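Local coordinates for protein collectin placenta 1 (Mus musculus, PDB 2OX9) that binds glycans carrying the Lewis(x) determinant through a calcium-dependent C-type lectin domain and probably acts as a scavenger receptor, at residues A[29-33]-A[125-129]; A[39-43]-A[62-66]; A[66-72]-A[102-107]; A[16-20]-A[51-56]. All coordinates share one frame; numbering follows the deposited sequence.

From the N terminus, strand 15-19 enters contact 4, whose loop closes when the end of helix 46-54 packs on it. Before then, helix 26-35 opens contact 1, which closes only at strand 125-131, so contacts 1 and 4 cross. Segment 39-43 opens contact 2, closed by strand 62-64; it lies within the span of contact 1 and also crosses contact 4. Contact 3 starts at Leu66, shared with contact 2, and closes at 102-107, again within contact 1. Contacts 1 and 4 pack helices 26-35 and 46-54 on the central sheet, contact 2 joins two of its strand regions, and a calcium ion lies near all three; contact 3, centred about 23 Å from contact 4, builds the calcium-rich, sugar-binding end.

Contact 1 of 4, residues A[29-33]-A[125-129]; sequences AKLFC and NFICE. With CA (calcium ion), chain L.
Cys33 on helix 26-35 and Cys128 on strand 125-131 are joined by a disulfide, SG to SG 2.0 Å, with a chi3 of -86°. In both cysteines SG stands opposite the carbonyl carbon and beside the backbone N, which turns the two sulfurs to meet between helix and strand. This is the disulfide that ties the first helix of the C-type lectin fold to its last strand. Phe126 pushes its outer edge against one face of Phe32 in an offset edge-to-face pair, planes at 65°, with Phe126 CE1 only 3.3 Å from Phe32 CD2. The disulfide borders both rings: Cys128 SG lies at the edge of Phe32, 4.1 Å from its CD2, while Cys33 SG approaches Phe126 obliquely. Ala29 supplies a CH-pi contact, its CB off-centre over Phe126 and 4.2 Å from the ring centroid. On the face of the strand turned from the helix, Glu129 chelates a calcium ion through OE1 and OE2, joined there by Phe42, Asn44 and Glu48. No hydrogen bond links helix to strand here; the contact is a covalent tie packed among largely buried apolar groups, which probably holds the two at fixed spacing as long as the disulfide stays intact.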
loop_
_atom_site.group_PDB
_atom_site.type_symbol
_atom_site.label_atom_id
_atom_site.label_comp_id
_atom_site.label_asym_id
_atom_site.label_seq_id
_atom_site.Cartn_x
_atom_site.Cartn_y
_atom_site.Cartn_z
ATOM N N ALA A 29 5.848 -3.102 8.101
ATOM C CA ALA A 29 4.464 -2.669 7.935
ATOM C C ALA A 29 3.589 -3.908 7.695
ATOM O O ALA A 29 2.493 -4.048 8.247
ATOM C CB ALA A 29 4.360 -1.716 6.747
ATOM N N LYS A 30 4.095 -4.801 6.858
ATOM C CA LYS A 30 3.408 -6.043 6.516
ATOM C C LYS A 30 3.180 -6.860 7.780
ATOM O O LYS A 30 2.120 -7.444 7.982
ATOM C CB LYS A 30 4.279 -6.831 5.533
ATOM C CG LYS A 30 3.789 -8.230 5.218
ATOM C CD LYS A 30 4.572 -8.810 4.041
ATOM C CE LYS A 30 4.104 -10.218 3.704
ATOM N NZ LYS A 30 4.701 -10.696 2.418
ATOM N N LEU A 31 4.191 -6.879 8.639
ATOM C CA LEU A 31 4.136 -7.623 9.890
ATOM C C LEU A 31 3.119 -7.031 10.861
ATOM O O LEU A 31 2.424 -7.762 11.561
ATOM C CB LEU A 31 5.504 -7.615 10.557
ATOM C CG LEU A 31 5.620 -8.532 11.767
ATOM C CD1 LEU A 31 5.948 -9.925 11.265
ATOM C CD2 LEU A 31 6.712 -8.025 12.718
ATOM N N PHE A 32 3.055 -5.703 10.901
ATOM C CA PHE A 32 2.144 -4.993 11.793
ATOM C C PHE A 32 0.691 -5.345 11.488
ATOM O O PHE A 32 -0.085 -5.653 12.392
ATOM C CB PHE A 32 2.360 -3.487 11.637
ATOM C CG PHE A 32 1.502 -2.651 12.533
ATOM C CD1 PHE A 32 2.009 -2.143 13.723
ATOM C CD2 PHE A 32 0.196 -2.332 12.168
ATOM C CE1 PHE A 32 1.227 -1.318 14.539
ATOM C CE2 PHE A 32 -0.591 -1.511 12.975
ATOM C CZ PHE A 32 -0.071 -1.002 14.162
ATOM N N CYS A 33 0.319 -5.286 10.214
ATOM C CA CYS A 33 -1.044 -5.608 9.813
ATOM C C CYS A 33 -1.382 -7.073 10.098
ATOM O O CYS A 33 -2.523 -7.397 10.437
ATOM C CB CYS A 33 -1.259 -5.327 8.317
ATOM S SG CYS A 33 -1.132 -3.581 7.810
ATOM N N ASN A 125 4.273 5.528 6.174
ATOM C CA ASN A 125 3.116 5.185 6.992
ATOM C C ASN A 125 2.523 4.042 6.176
ATOM O O ASN A 125 3.100 3.646 5.155
ATOM C CB ASN A 125 2.112 6.342 7.075
ATOM C CG ASN A 125 2.523 7.398 8.074
ATOM O OD1 ASN A 125 3.540 8.056 7.906
ATOM N ND2 ASN A 125 1.733 7.557 9.129
ATOM N N PHE A 126 1.387 3.500 6.600
ATOM C CA PHE A 126 0.805 2.401 5.856
ATOM C C PHE A 126 -0.690 2.254 6.096
ATOM O O PHE A 126 -1.277 2.962 6.918
ATOM C CB PHE A 126 1.535 1.090 6.213
ATOM C CG PHE A 126 1.542 0.773 7.682
ATOM C CD1 PHE A 126 0.507 0.046 8.261
ATOM C CD2 PHE A 126 2.601 1.189 8.491
ATOM C CE1 PHE A 126 0.529 -0.266 9.628
ATOM C CE2 PHE A 126 2.631 0.884 9.849
ATOM C CZ PHE A 126 1.592 0.152 10.419
ATOM N N ILE A 127 -1.305 1.330 5.369
ATOM C CA ILE A 127 -2.739 1.110 5.506
ATOM C C ILE A 127 -3.047 -0.379 5.606
ATOM O O ILE A 127 -2.636 -1.150 4.746
ATOM C CB ILE A 127 -3.509 1.652 4.277
ATOM C CG1 ILE A 127 -3.146 3.118 4.025
ATOM C CG2 ILE A 127 -5.016 1.510 4.511
ATOM C CD1 ILE A 127 -3.668 3.634 2.711
ATOM N N CYS A 128 -3.769 -0.772 6.652
ATOM C CA CYS A 128 -4.163 -2.164 6.827
ATOM C C CYS A 128 -5.620 -2.317 6.426
ATOM O O CYS A 128 -6.417 -1.380 6.554
ATOM C CB CYS A 128 -4.033 -2.626 8.277
ATOM S SG CYS A 128 -2.391 -2.554 9.051
ATOM N N GLU A 129 -5.973 -3.510 5.958
ATOM C CA GLU A 129 -7.333 -3.780 5.544
ATOM C C GLU A 129 -7.793 -5.148 6.047
ATOM O O GLU A 129 -7.025 -6.114 6.074
ATOM C CB GLU A 129 -7.438 -3.727 4.014
ATOM C CG GLU A 129 -8.784 -4.184 3.476
ATOM C CD GLU A 129 -8.882 -4.138 1.956
ATOM O OE1 GLU A 129 -7.839 -4.170 1.263
ATOM O OE2 GLU A 129 -10.014 -4.086 1.451
HETATM CA CA CA L . -9.433 -3.943 -0.945
HETATM O O HOH W 1 -11.547 -4.667 -1.064
HETATM O O HOH W 2 -8.946 -6.265 -0.946
#

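Contact 2 of 4, residues A[39-43]-A[62-66]; sequences HLVFI and HWIGL. With CA (calcium ion), chain L.
Leu40 and Val41 lie against Ile64 and Gly65 in the core of the C-type lectin fold, where both segments adjoin strand 125-131 of the central sheet. Along segment 62-66, Trp63 comes first: its CB is 4.3 Å from Leu40 CD2, while the indole leads away, NE1 donating to the backbone O of Glu24 and the ring meeting Phe118 with planes near perpendicular. Ile64 follows. Its CG1 sits between backbone N and carbonyl carbon (chi1 61°), which leaves CG2 to meet segment 39-43: it presses on Val41 CG1 at 3.4 Å, a tight fit, and takes Ile43 CD1 at 3.9 Å, the Ile43 and Ile64 side chains crossing at about a right angle. Gly65 is the centre of an inverse gamma turn, where the chain rounds a corner. Its N donates to Val41 O at 2.8 Å, tilted 29° from the carbonyl plane, and Leu40 CB rests 3.5 Å from the same N. Phe42 CE2 is 3.7 Å from Gly65 O; His39 ND1 sits over the centre of the Phe42 ring while donating to Leu40 O, and Phe42 O binds a calcium ion. Leu66 then departs toward Ala107, its N bonded to Ile64 O at 2.8 Å across the turn.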
loop_
_atom_site.group_PDB
_atom_site.type_symbol
_atom_site.label_atom_id
_atom_site.label_comp_id
_atom_site.label_asym_id
_atom_site.label_seq_id
_atom_site.Cartn_x
_atom_site.Cartn_y
_atom_site.Cartn_z
ATOM N N HIS A 39 -4.167 -7.211 6.384
ATOM C CA HIS A 39 -3.074 -7.191 5.421
ATOM C C HIS A 39 -2.867 -5.775 4.892
ATOM O O HIS A 39 -3.775 -4.944 4.961
ATOM C CB HIS A 39 -3.376 -8.133 4.248
ATOM C CG HIS A 39 -4.609 -7.769 3.482
ATOM N ND1 HIS A 39 -4.628 -6.770 2.530
ATOM C CD2 HIS A 39 -5.873 -8.246 3.553
ATOM C CE1 HIS A 39 -5.852 -6.645 2.053
ATOM N NE2 HIS A 39 -6.627 -7.531 2.655
ATOM N N LEU A 40 -1.665 -5.484 4.405
ATOM C CA LEU A 40 -1.424 -4.161 3.823
ATOM C C LEU A 40 -2.501 -4.044 2.749
ATOM O O LEU A 40 -2.732 -4.978 1.987
ATOM C CB LEU A 40 -0.027 -4.087 3.216
ATOM C CG LEU A 40 1.105 -3.840 4.226
ATOM C CD1 LEU A 40 2.454 -4.054 3.557
ATOM C CD2 LEU A 40 1.001 -2.414 4.765
ATOM N N VAL A 41 -3.165 -2.897 2.702
ATOM C CA VAL A 41 -4.269 -2.660 1.777
ATOM C C VAL A 41 -4.130 -3.061 0.297
ATOM O O VAL A 41 -3.107 -2.806 -0.360
ATOM C CB VAL A 41 -4.706 -1.153 1.839
ATOM C CG1 VAL A 41 -3.740 -0.285 1.017
ATOM C CG2 VAL A 41 -6.131 -1.007 1.341
ATOM N N PHE A 42 -5.174 -3.712 -0.207
ATOM C CA PHE A 42 -5.259 -4.104 -1.617
ATOM C C PHE A 42 -6.299 -3.150 -2.200
ATOM O O PHE A 42 -7.451 -3.148 -1.777
ATOM C CB PHE A 42 -5.773 -5.542 -1.782
ATOM C CG PHE A 42 -4.879 -6.596 -1.180
ATOM C CD1 PHE A 42 -5.332 -7.909 -1.057
ATOM C CD2 PHE A 42 -3.600 -6.285 -0.730
ATOM C CE1 PHE A 42 -4.534 -8.890 -0.495
ATOM C CE2 PHE A 42 -2.789 -7.267 -0.163
ATOM C CZ PHE A 42 -3.262 -8.575 -0.047
ATOM N N ILE A 43 -5.900 -2.340 -3.168
ATOM C CA ILE A 43 -6.828 -1.381 -3.767
ATOM C C ILE A 43 -7.334 -1.975 -5.080
ATOM O O ILE A 43 -6.616 -1.988 -6.076
ATOM C CB ILE A 43 -6.117 -0.036 -4.005
ATOM C CG1 ILE A 43 -5.500 0.449 -2.684
ATOM C CG2 ILE A 43 -7.107 1.001 -4.542
ATOM C CD1 ILE A 43 -4.698 1.732 -2.807
ATOM N N HIS A 62 2.018 6.283 2.025
ATOM C CA HIS A 62 1.418 5.108 2.654
ATOM C C HIS A 62 1.644 3.819 1.886
ATOM O O HIS A 62 1.223 3.695 0.741
ATOM C CB HIS A 62 -0.093 5.291 2.818
ATOM C CG HIS A 62 -0.480 6.262 3.885
ATOM N ND1 HIS A 62 -0.467 7.626 3.692
ATOM C CD2 HIS A 62 -0.882 6.065 5.165
ATOM C CE1 HIS A 62 -0.842 8.228 4.806
ATOM N NE2 HIS A 62 -1.099 7.304 5.715
ATOM N N TRP A 63 2.295 2.858 2.530
ATOM C CA TRP A 63 2.544 1.557 1.908
ATOM C C TRP A 63 1.207 0.865 1.594
ATOM O O TRP A 63 0.260 0.962 2.380
ATOM C CB TRP A 63 3.294 0.643 2.877
ATOM C CG TRP A 63 4.736 0.947 3.126
ATOM C CD1 TRP A 63 5.345 1.044 4.348
ATOM C CD2 TRP A 63 5.785 1.049 2.146
ATOM N NE1 TRP A 63 6.706 1.188 4.189
ATOM C CE2 TRP A 63 7.003 1.194 2.853
ATOM C CE3 TRP A 63 5.813 1.022 0.746
ATOM C CZ2 TRP A 63 8.243 1.315 2.202
ATOM C CZ3 TRP A 63 7.045 1.139 0.096
ATOM C CH2 TRP A 63 8.242 1.285 0.827
ATOM N N ILE A 64 1.129 0.181 0.453
ATOM C CA ILE A 64 -0.058 -0.607 0.110
ATOM C C ILE A 64 0.497 -2.018 -0.163
ATOM O O ILE A 64 1.692 -2.171 -0.381
ATOM C CB ILE A 64 -0.838 -0.062 -1.125
ATOM C CG1 ILE A 64 0.038 -0.073 -2.375
ATOM C CG2 ILE A 64 -1.364 1.354 -0.825
ATOM C CD1 ILE A 64 -0.735 0.269 -3.644
ATOM N N GLY A 65 -0.355 -3.038 -0.138
ATOM C CA GLY A 65 0.127 -4.407 -0.314
ATOM C C GLY A 65 0.476 -4.862 -1.720
ATOM O O GLY A 65 -0.003 -5.911 -2.165
ATOM N N LEU A 66 1.339 -4.101 -2.392
ATOM C CA LEU A 66 1.739 -4.386 -3.768
ATOM C C LEU A 66 3.256 -4.367 -3.948
ATOM O O LEU A 66 3.912 -3.405 -3.547
ATOM C CB LEU A 66 1.136 -3.328 -4.690
ATOM C CG LEU A 66 1.240 -3.591 -6.183
ATOM C CD1 LEU A 66 0.264 -4.710 -6.513
ATOM C CD2 LEU A 66 0.896 -2.344 -6.990
HETATM CA CA CA L . -9.433 -3.943 -0.945
HETATM O O HOH W 1 -11.547 -4.667 -1.064
HETATM O O HOH W 2 -8.946 -6.265 -0.946
#

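Contact 3 of 4, residues A[66-72]-A[102-107]; sequences LTDSEQE and PGEDCA. With CA (calcium ion), chain I; CA (calcium ion), chain K; CA (calcium ion), chain J; GAL (beta-D-galactopyranose), chain E.
The carboxylates of Asp68, Glu72 and Asp105 converge on two calcium ions, the planes of Asp68 and Asp105 turned 83° apart. Asp68 points its oxygen pair at the first ion, OD1 at 2.7 Å and OD2 at 2.4 Å, and OD2 also accepts from Ser73 N. Asp105 reaches both: OD1 bridges them, and OD2 binds only the second, at 2.3 Å. Glu72, its chain bent at chi2 (57°), chelates the first ion with both oxygens and shares OE1 with the second; OE1 is 3.0 Å from Asp105 OD1, a repulsion the calcium charge probably offsets. Glu104 O and Asn95 complete the protein ligands of the first, Pro102 O those of the second. A water links Ser69 OG to Asp105 OD2. Next to the metal sites Thr67 and Cys106 form an antiparallel non-hydrogen-bonded pair, flanked by Ala107 N to Leu66 O (2.9 Å) and Asp68 N to Asp105 O (3.1 Å). Asp105 and Cys106 form a classic bulge facing Phe118. The Glu104 side chain extends away from these ions; its OE1 accepts from Trp96 N and binds a third calcium that also holds galactose O3 and O4. This is the sugar site of a C-type lectin with auxiliary calcium sites alongside.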
loop_
_atom_site.group_PDB
_atom_site.type_symbol
_atom_site.label_atom_id
_atom_site.label_comp_id
_atom_site.label_asym_id
_atom_site.label_seq_id
_atom_site.Cartn_x
_atom_site.Cartn_y
_atom_site.Cartn_z
ATOM N N LEU A 66 1.339 -4.101 -2.392
ATOM C CA LEU A 66 1.739 -4.386 -3.768
ATOM C C LEU A 66 3.256 -4.367 -3.948
ATOM O O LEU A 66 3.912 -3.405 -3.547
ATOM C CB LEU A 66 1.136 -3.328 -4.690
ATOM C CG LEU A 66 1.240 -3.591 -6.183
ATOM C CD1 LEU A 66 0.264 -4.710 -6.513
ATOM C CD2 LEU A 66 0.896 -2.344 -6.990
ATOM N N THR A 67 3.810 -5.408 -4.571
ATOM C CA THR A 67 5.256 -5.469 -4.799
ATOM C C THR A 67 5.584 -6.217 -6.088
ATOM O O THR A 67 4.724 -6.900 -6.666
ATOM C CB THR A 67 6.011 -6.215 -3.667
ATOM O OG1 THR A 67 5.752 -7.619 -3.768
ATOM C CG2 THR A 67 5.574 -5.733 -2.298
ATOM N N ASP A 68 6.832 -6.089 -6.531
ATOM C CA ASP A 68 7.294 -6.788 -7.727
ATOM C C ASP A 68 8.667 -7.383 -7.410
ATOM O O ASP A 68 9.567 -7.416 -8.255
ATOM C CB ASP A 68 7.345 -5.830 -8.938
ATOM C CG ASP A 68 8.500 -4.846 -8.877
ATOM O OD1 ASP A 68 8.968 -4.534 -7.771
ATOM O OD2 ASP A 68 8.933 -4.363 -9.944
ATOM N N SER A 69 8.810 -7.848 -6.169
ATOM C CA SER A 69 10.048 -8.457 -5.690
ATOM C C SER A 69 10.251 -9.843 -6.281
ATOM O O SER A 69 11.379 -10.246 -6.553
ATOM C CB SER A 69 10.035 -8.583 -4.163
ATOM O OG SER A 69 9.995 -7.313 -3.540
ATOM N N GLU A 70 9.153 -10.572 -6.462
ATOM C CA GLU A 70 9.203 -11.923 -7.011
ATOM C C GLU A 70 9.807 -11.893 -8.411
ATOM O O GLU A 70 10.680 -12.696 -8.741
ATOM C CB GLU A 70 7.792 -12.519 -7.073
ATOM C CG GLU A 70 7.701 -13.970 -6.621
ATOM C CD GLU A 70 6.358 -14.614 -6.951
ATOM O OE1 GLU A 70 5.304 -14.060 -6.562
ATOM O OE2 GLU A 70 6.360 -15.685 -7.601
ATOM N N GLN A 71 9.327 -10.964 -9.229
ATOM C CA GLN A 71 9.809 -10.806 -10.595
ATOM C C GLN A 71 9.635 -9.347 -11.001
ATOM O O GLN A 71 8.514 -8.860 -11.140
ATOM C CB GLN A 71 9.022 -11.710 -11.546
ATOM C CG GLN A 71 9.638 -11.851 -12.930
ATOM C CD GLN A 71 8.899 -12.855 -13.801
ATOM O OE1 GLN A 71 8.717 -14.016 -13.420
ATOM N NE2 GLN A 71 8.473 -12.412 -14.981
ATOM N N GLU A 72 10.753 -8.652 -11.174
ATOM C CA GLU A 72 10.736 -7.243 -11.552
ATOM C C GLU A 72 9.683 -6.941 -12.623
ATOM O O GLU A 72 9.567 -7.659 -13.619
ATOM C CB GLU A 72 12.129 -6.828 -12.039
ATOM C CG GLU A 72 12.299 -5.348 -12.348
ATOM C CD GLU A 72 11.969 -4.453 -11.161
ATOM O OE1 GLU A 72 12.306 -4.827 -10.021
ATOM O OE2 GLU A 72 11.387 -3.369 -11.376
ATOM N N PRO A 102 18.499 -3.749 -5.991
ATOM C CA PRO A 102 17.238 -4.337 -6.461
ATOM C C PRO A 102 16.221 -3.323 -6.979
ATOM O O PRO A 102 15.158 -3.703 -7.480
ATOM C CB PRO A 102 16.735 -5.081 -5.232
ATOM C CG PRO A 102 17.190 -4.197 -4.118
ATOM C CD PRO A 102 18.602 -3.837 -4.521
ATOM N N GLY A 103 16.549 -2.040 -6.848
ATOM C CA GLY A 103 15.656 -0.996 -7.315
ATOM C C GLY A 103 14.532 -0.689 -6.346
ATOM O O GLY A 103 14.746 -0.614 -5.136
ATOM N N GLU A 104 13.331 -0.503 -6.885
ATOM C CA GLU A 104 12.147 -0.198 -6.085
ATOM C C GLU A 104 11.125 -1.291 -6.353
ATOM O O GLU A 104 10.610 -1.411 -7.461
ATOM C CB GLU A 104 11.590 1.177 -6.476
ATOM C CG GLU A 104 12.618 2.304 -6.313
ATOM C CD GLU A 104 12.032 3.690 -6.544
ATOM O OE1 GLU A 104 11.594 3.976 -7.675
ATOM O OE2 GLU A 104 12.013 4.495 -5.589
ATOM N N ASP A 105 10.826 -2.080 -5.332
ATOM C CA ASP A 105 9.901 -3.189 -5.500
ATOM C C ASP A 105 8.700 -3.173 -4.559
ATOM O O ASP A 105 7.993 -4.177 -4.432
ATOM C CB ASP A 105 10.661 -4.507 -5.320
ATOM C CG ASP A 105 11.853 -4.632 -6.261
ATOM O OD1 ASP A 105 11.996 -3.787 -7.176
ATOM O OD2 ASP A 105 12.644 -5.589 -6.082
ATOM N N CYS A 106 8.471 -2.037 -3.912
ATOM C CA CYS A 106 7.370 -1.891 -2.967
ATOM C C CYS A 106 6.541 -0.664 -3.349
ATOM O O CYS A 106 7.096 0.380 -3.659
ATOM C CB CYS A 106 7.945 -1.774 -1.547
ATOM S SG CYS A 106 8.549 -3.386 -0.919
ATOM N N ALA A 107 5.216 -0.796 -3.338
ATOM C CA ALA A 107 4.348 0.307 -3.733
ATOM C C ALA A 107 3.745 1.081 -2.573
ATOM O O ALA A 107 3.494 0.522 -1.503
ATOM C CB ALA A 107 3.229 -0.208 -4.637
HETATM CA CA CA I . 10.745 -3.025 -9.092
HETATM CA CA CA K . 13.606 -5.354 -8.181
HETATM CA CA CA J . 9.537 5.194 -8.043
HETATM C C1 GAL E . 11.144 10.000 -6.025
HETATM C C2 GAL E . 10.402 8.690 -5.781
HETATM C C3 GAL E . 11.223 7.505 -6.294
HETATM C C4 GAL E . 11.655 7.728 -7.747
HETATM C C5 GAL E . 12.327 9.101 -7.906
HETATM C C6 GAL E . 12.649 9.423 -9.353
HETATM O O2 GAL E . 10.167 8.534 -4.391
HETATM O O3 GAL E . 10.437 6.328 -6.215
HETATM O O4 GAL E . 10.524 7.644 -8.597
HETATM O O5 GAL E . 11.451 10.144 -7.421
HETATM O O6 GAL E . 13.546 10.521 -9.446
HETATM O O HOH W 3 12.507 -7.109 -8.633
HETATM O O HOH W 4 12.731 -6.801 -3.838
HETATM O O HOH W 5 10.004 -0.758 -10.223
HETATM O O HOH W 6 15.281 -5.194 -10.046
#

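Contact 4 of 4, residues A[16-20]-A[51-56]; sequences CYYFS and WIKKHT
This is an aromatic cluster between strand 15-19 and the C-terminal end of helix 46-54, on the part of the C-type lectin fold remote from the sugar site. Tyr17 and Phe19 both point toward the helix and meet the six-membered ring of Trp51, whose CG, anti to the backbone N (chi1 -175°), carries the indole out to the strand. Its outer rim does the touching: Trp51 CZ3 stands over one face of Tyr17, near its rim and 3.4 Å from CD1, and also meets the edge of Phe19, 3.6 Å from CZ. Both ring pairs are oblique, with planes a little over 50° apart, so neither is a true stack. Phe19 is covered on one face by His55, whose CB sits 3.5 Å from the Phe19 ring centroid as a CH-pi contact. The imidazole is slid off to the side, nearly parallel to Phe19 at 14°, and puts His55 CE1 3.3 Å above one face of Trp51, near the rim. His55 ND1 fixes its orientation by donating to Trp51 O, 3.1 Å and almost straight. Thr56 CG2 lies 3.5 Å from Phe19 CD2, and Ile52 CG2 is 4.2 Å from Phe19 CE2. Phe12 stacks on Trp51. With His55 ND1 engaged by Trp51 O, Tyr17 OH by the calcium ligand Glu48, and no hydrogen bond between the segments, the contact rests on apolar and aromatic packing.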
loop_
_atom_site.group_PDB
_atom_site.type_symbol
_atom_site.label_atom_id
_atom_site.label_comp_id
_atom_site.label_asym_id
_atom_site.label_seq_id
_atom_site.Cartn_x
_atom_site.Cartn_y
_atom_site.Cartn_z
ATOM N N CYS A 16 -12.739 -2.852 6.865
ATOM C CA CYS A 16 -12.231 -1.924 7.867
ATOM C C CYS A 16 -10.790 -1.602 7.528
ATOM O O CYS A 16 -10.004 -2.497 7.207
ATOM C CB CYS A 16 -12.288 -2.538 9.261
ATOM S SG CYS A 16 -13.973 -2.930 9.805
ATOM N N TYR A 17 -10.442 -0.323 7.625
ATOM C CA TYR A 17 -9.099 0.117 7.298
ATOM C C TYR A 17 -8.460 0.877 8.436
ATOM O O TYR A 17 -9.140 1.581 9.191
ATOM C CB TYR A 17 -9.121 1.029 6.070
ATOM C CG TYR A 17 -9.792 0.426 4.858
ATOM C CD1 TYR A 17 -11.175 0.278 4.806
ATOM C CD2 TYR A 17 -9.042 0.005 3.761
ATOM C CE1 TYR A 17 -11.798 -0.272 3.690
ATOM C CE2 TYR A 17 -9.654 -0.544 2.638
ATOM C CZ TYR A 17 -11.035 -0.678 2.611
ATOM O OH TYR A 17 -11.647 -1.208 1.500
ATOM N N TYR A 18 -7.145 0.730 8.536
ATOM C CA TYR A 18 -6.364 1.406 9.552
ATOM C C TYR A 18 -5.311 2.263 8.854
ATOM O O TYR A 18 -4.426 1.743 8.167
ATOM C CB TYR A 18 -5.682 0.383 10.469
ATOM C CG TYR A 18 -4.765 1.017 11.494
ATOM C CD1 TYR A 18 -5.277 1.852 12.488
ATOM C CD2 TYR A 18 -3.385 0.807 11.455
ATOM C CE1 TYR A 18 -4.438 2.465 13.415
ATOM C CE2 TYR A 18 -2.535 1.416 12.383
ATOM C CZ TYR A 18 -3.070 2.243 13.358
ATOM O OH TYR A 18 -2.244 2.852 14.284
ATOM N N PHE A 19 -5.421 3.577 9.015
ATOM C CA PHE A 19 -4.465 4.498 8.418
ATOM C C PHE A 19 -3.461 4.819 9.523
ATOM O O PHE A 19 -3.715 5.631 10.409
ATOM C CB PHE A 19 -5.199 5.741 7.918
ATOM C CG PHE A 19 -6.209 5.441 6.854
ATOM C CD1 PHE A 19 -7.518 5.099 7.191
ATOM C CD2 PHE A 19 -5.846 5.463 5.515
ATOM C CE1 PHE A 19 -8.451 4.781 6.211
ATOM C CE2 PHE A 19 -6.768 5.150 4.521
ATOM C CZ PHE A 19 -8.080 4.805 4.873
ATOM N N SER A 20 -2.325 4.132 9.461
ATOM C CA SER A 20 -1.278 4.226 10.467
ATOM C C SER A 20 -0.694 5.577 10.839
ATOM O O SER A 20 -0.629 6.506 10.038
ATOM C CB SER A 20 -0.113 3.318 10.080
ATOM O OG SER A 20 0.803 4.014 9.256
ATOM N N TRP A 51 -11.809 6.761 -1.864
ATOM C CA TRP A 51 -12.108 6.797 -0.433
ATOM C C TRP A 51 -10.792 6.792 0.345
ATOM O O TRP A 51 -10.650 7.486 1.353
ATOM C CB TRP A 51 -12.940 5.574 -0.043
ATOM C CG TRP A 51 -13.393 5.574 1.381
ATOM C CD1 TRP A 51 -14.450 6.255 1.908
ATOM C CD2 TRP A 51 -12.777 4.885 2.468
ATOM N NE1 TRP A 51 -14.534 6.032 3.262
ATOM C CE2 TRP A 51 -13.514 5.197 3.634
ATOM C CE3 TRP A 51 -11.668 4.035 2.574
ATOM C CZ2 TRP A 51 -13.177 4.692 4.889
ATOM C CZ3 TRP A 51 -11.331 3.531 3.830
ATOM C CH2 TRP A 51 -12.083 3.862 4.967
ATOM N N ILE A 52 -9.826 6.005 -0.123
ATOM C CA ILE A 52 -8.534 5.940 0.547
ATOM C C ILE A 52 -7.794 7.264 0.407
ATOM O O ILE A 52 -7.161 7.736 1.359
ATOM C CB ILE A 52 -7.663 4.796 -0.022
ATOM C CG1 ILE A 52 -8.171 3.456 0.508
ATOM C CG2 ILE A 52 -6.196 4.989 0.373
ATOM C CD1 ILE A 52 -7.426 2.251 -0.060
ATOM N N LYS A 53 -7.896 7.863 -0.781
ATOM C CA LYS A 53 -7.237 9.129 -1.071
ATOM C C LYS A 53 -7.598 10.225 -0.064
ATOM O O LYS A 53 -6.733 10.964 0.405
ATOM C CB LYS A 53 -7.609 9.600 -2.484
ATOM C CG LYS A 53 -7.041 10.961 -2.849
ATOM C CD LYS A 53 -7.752 11.550 -4.046
ATOM C CE LYS A 53 -7.346 12.995 -4.262
ATOM N NZ LYS A 53 -7.988 13.560 -5.472
ATOM N N LYS A 54 -8.871 10.326 0.283
ATOM C CA LYS A 54 -9.286 11.370 1.211
ATOM C C LYS A 54 -8.842 11.160 2.657
ATOM O O LYS A 54 -8.868 12.097 3.462
ATOM C CB LYS A 54 -10.797 11.566 1.112
ATOM C CG LYS A 54 -11.198 12.288 -0.175
ATOM C CD LYS A 54 -12.606 11.945 -0.587
ATOM C CE LYS A 54 -12.959 12.558 -1.930
ATOM N NZ LYS A 54 -14.209 11.946 -2.484
ATOM N N HIS A 55 -8.430 9.940 2.984
ATOM C CA HIS A 55 -7.951 9.633 4.327
ATOM C C HIS A 55 -6.427 9.670 4.424
ATOM O O HIS A 55 -5.863 9.412 5.491
ATOM C CB HIS A 55 -8.411 8.247 4.768
ATOM C CG HIS A 55 -9.827 8.204 5.234
ATOM N ND1 HIS A 55 -10.879 7.938 4.388
ATOM C CD2 HIS A 55 -10.369 8.428 6.453
ATOM C CE1 HIS A 55 -12.011 7.999 5.066
ATOM N NE2 HIS A 55 -11.728 8.294 6.322
ATOM N N THR A 56 -5.759 9.973 3.317
ATOM C CA THR A 56 -4.311 9.994 3.330
ATOM C C THR A 56 -3.663 11.268 2.798
ATOM O O THR A 56 -2.483 11.258 2.476
ATOM C CB THR A 56 -3.713 8.769 2.559
ATOM O OG1 THR A 56 -4.273 8.686 1.243
ATOM C CG2 THR A 56 -4.002 7.482 3.299
#